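Local coordinates for serine proteinase inhibitor 1 (Myxoma virus, PDB 6BJ5), which inhibits serine-type endopeptidases as a poxviral member of the serpin family and is important in the virulence of the virus, at residues V232-W235 and I236-M239. Numbering follows the deposited sequence.
Sequences VRFW and IRNM
The backbone O of W235 is held by two amides: it accepts M239 N at 3.0 Å and takes a weak bond from N238 N at 3.3 Å. N238 N also gives the stronger, straighter bond of its pair to F234 O (2.9 Å, N-H...O 153°), so this amide is shared between an i-4 and an i-3 carbonyl as the helix ends. I236 N to V232 O and R237 N to R233 O are the preceding i to i-4 bonds of the same helix. M239 still gives its N-H to W235 O, but its own backbone is the first to leave helical phi/psi. F234 swings its ring across to N238, with CG anti to the backbone N (chi1 176°). The amide of N238 lies at the ring's edge, its plane turned 84° from the ring. R237, bent at chi3, folds its guanidinium back over the backbone of R233 and F234; F234 CA lies 3.8 Å from its NH2. On another side V232 CG1 meets I236 CD1 at 4.2 Å, and I236 packs on Y21 of a neighbouring subunit. W235 and M239 turn to the protein interior: W235 NE1 bonds to Y198 OH and its ring also meets F191, and by these two side chains helix 229-238 packs against strands 198-204 and 210-217 of the three-stranded sheet.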
ATOM      1  N   VAL A 232      14.060  -5.247   6.363  1.00 40.49           N
ATOM      2  CA  VAL A 232      13.540  -6.126   5.316  1.00 37.32           C
ATOM      3  C   VAL A 232      14.672  -6.806   4.560  1.00 44.66           C
ATOM      4  O   VAL A 232      14.616  -8.010   4.286  1.00 47.18           O
ATOM      5  CB  VAL A 232      12.608  -5.356   4.366  1.00 27.46           C
ATOM      6  CG1 VAL A 232      12.250  -6.230   3.188  1.00 22.09           C
ATOM      7  CG2 VAL A 232      11.353  -4.921   5.109  1.00  8.67           C
ATOM      8  N   ARG A 233      15.704  -6.050   4.177  1.00 57.09           N
ATOM      9  CA  ARG A 233      16.812  -6.682   3.463  1.00 50.97           C
ATOM     10  C   ARG A 233      17.547  -7.660   4.373  1.00 50.60           C
ATOM     11  O   ARG A 233      18.010  -8.713   3.918  1.00 43.36           O
ATOM     12  CB  ARG A 233      17.765  -5.625   2.909  1.00 54.98           C
ATOM     13  CG  ARG A 233      17.184  -4.717   1.803  1.00 56.51           C
ATOM     14  CD  ARG A 233      18.294  -3.846   1.235  1.00 53.52           C
ATOM     15  NE  ARG A 233      18.990  -3.217   2.354  1.00 62.80           N
ATOM     16  CZ  ARG A 233      18.771  -1.982   2.791  1.00 69.65           C
ATOM     17  NH1 ARG A 233      17.876  -1.207   2.187  1.00 64.33           N
ATOM     18  NH2 ARG A 233      19.453  -1.527   3.842  1.00 73.16           N
ATOM     19  N   PHE A 234      17.644  -7.327   5.666  1.00 47.16           N
ATOM     20  CA  PHE A 234      18.176  -8.255   6.661  1.00 35.62           C
ATOM     21  C   PHE A 234      17.406  -9.566   6.641  1.00 55.49           C
ATOM     22  O   PHE A 234      18.001 -10.646   6.520  1.00 54.12           O
ATOM     23  CB  PHE A 234      18.089  -7.598   8.039  1.00 39.90           C
ATOM     24  CG  PHE A 234      18.511  -8.477   9.186  1.00 67.50           C
ATOM     25  CD1 PHE A 234      18.125  -8.151  10.478  1.00 74.58           C
ATOM     26  CD2 PHE A 234      19.304  -9.597   9.001  1.00 78.70           C
ATOM     27  CE1 PHE A 234      18.500  -8.927  11.554  1.00 73.45           C
ATOM     28  CE2 PHE A 234      19.669 -10.377  10.074  1.00 77.27           C
ATOM     29  CZ  PHE A 234      19.272 -10.039  11.349  1.00 76.63           C
ATOM     30  N   TRP A 235      16.073  -9.481   6.737  1.00 53.33           N
ATOM     31  CA  TRP A 235      15.230 -10.663   6.594  1.00 43.47           C
ATOM     32  C   TRP A 235      15.594 -11.439   5.344  1.00 38.18           C
ATOM     33  O   TRP A 235      15.778 -12.655   5.398  1.00 37.87           O
ATOM     34  CB  TRP A 235      13.750 -10.271   6.551  1.00 39.70           C
ATOM     35  CG  TRP A 235      13.202  -9.771   7.838  1.00 32.38           C
ATOM     36  CD1 TRP A 235      13.743  -9.939   9.081  1.00 23.99           C
ATOM     37  CD2 TRP A 235      12.013  -8.992   8.014  1.00 25.43           C
ATOM     38  NE1 TRP A 235      12.956  -9.328  10.019  1.00 32.83           N
ATOM     39  CE2 TRP A 235      11.887  -8.735   9.394  1.00 29.64           C
ATOM     40  CE3 TRP A 235      11.036  -8.497   7.140  1.00 27.59           C
ATOM     41  CZ2 TRP A 235      10.814  -8.000   9.931  1.00 30.51           C
ATOM     42  CZ3 TRP A 235       9.966  -7.747   7.676  1.00 22.40           C
ATOM     43  CH2 TRP A 235       9.870  -7.509   9.056  1.00 28.62           C
ATOM     44  N   ILE A 236      15.709 -10.753   4.201  1.00 32.09           N
ATOM     45  CA  ILE A 236      15.921 -11.501   2.966  1.00 40.85           C
ATOM     46  C   ILE A 236      17.279 -12.190   2.969  1.00 47.08           C
ATOM     47  O   ILE A 236      17.423 -13.291   2.417  1.00 53.57           O
ATOM     48  CB  ILE A 236      15.735 -10.590   1.745  1.00 43.39           C
ATOM     49  CG1 ILE A 236      14.257 -10.194   1.635  1.00 44.23           C
ATOM     50  CG2 ILE A 236      16.228 -11.305   0.471  1.00 38.13           C
ATOM     51  CD1 ILE A 236      13.957  -9.133   0.614  1.00 48.68           C
ATOM     52  N   ARG A 237      18.290 -11.576   3.590  1.00 42.95           N
ATOM     53  CA  ARG A 237      19.612 -12.187   3.578  1.00 54.40           C
ATOM     54  C   ARG A 237      19.663 -13.377   4.525  1.00 52.63           C
ATOM     55  O   ARG A 237      20.294 -14.391   4.218  1.00 43.88           O
ATOM     56  CB  ARG A 237      20.705 -11.175   3.948  1.00 64.70           C
ATOM     57  CG  ARG A 237      20.876  -9.995   2.986  1.00 72.21           C
ATOM     58  CD  ARG A 237      22.041  -9.061   3.365  1.00 66.05           C
ATOM     59  NE  ARG A 237      22.103  -8.757   4.790  1.00 68.26           N
ATOM     60  CZ  ARG A 237      21.829  -7.566   5.316  1.00 61.49           C
ATOM     61  NH1 ARG A 237      21.448  -6.561   4.536  1.00 61.86           N
ATOM     62  NH2 ARG A 237      21.916  -7.389   6.628  1.00 45.52           N
ATOM     63  N   ASN A 238      19.011 -13.274   5.678  1.00 56.84           N
ATOM     64  CA  ASN A 238      19.150 -14.275   6.728  1.00 58.94           C
ATOM     65  C   ASN A 238      18.076 -15.361   6.722  1.00 68.51           C
ATOM     66  O   ASN A 238      18.138 -16.261   7.566  1.00 69.12           O
ATOM     67  CB  ASN A 238      19.199 -13.604   8.098  1.00 59.43           C
ATOM     68  CG  ASN A 238      20.518 -12.915   8.349  1.00 61.21           C
ATOM     69  OD1 ASN A 238      21.130 -12.354   7.438  1.00 61.15           O
ATOM     70  ND2 ASN A 238      21.001 -13.016   9.583  1.00 63.92           N
ATOM     71  N   MET A 239      17.087 -15.305   5.834  1.00 73.54           N
ATOM     72  CA  MET A 239      16.176 -16.434   5.704  1.00 64.96           C
ATOM     73  C   MET A 239      16.884 -17.534   4.937  1.00 62.95           C
ATOM     74  O   MET A 239      17.618 -17.267   3.983  1.00 64.20           O
ATOM     75  CB  MET A 239      14.875 -16.056   4.991  1.00 51.49           C
ATOM     76  CG  MET A 239      13.999 -15.066   5.730  1.00 46.68           C
ATOM     77  SD  MET A 239      12.492 -14.757   4.796  1.00 58.34           S
ATOM     78  CE  MET A 239      13.113 -14.035   3.278  1.00 57.29           C
TER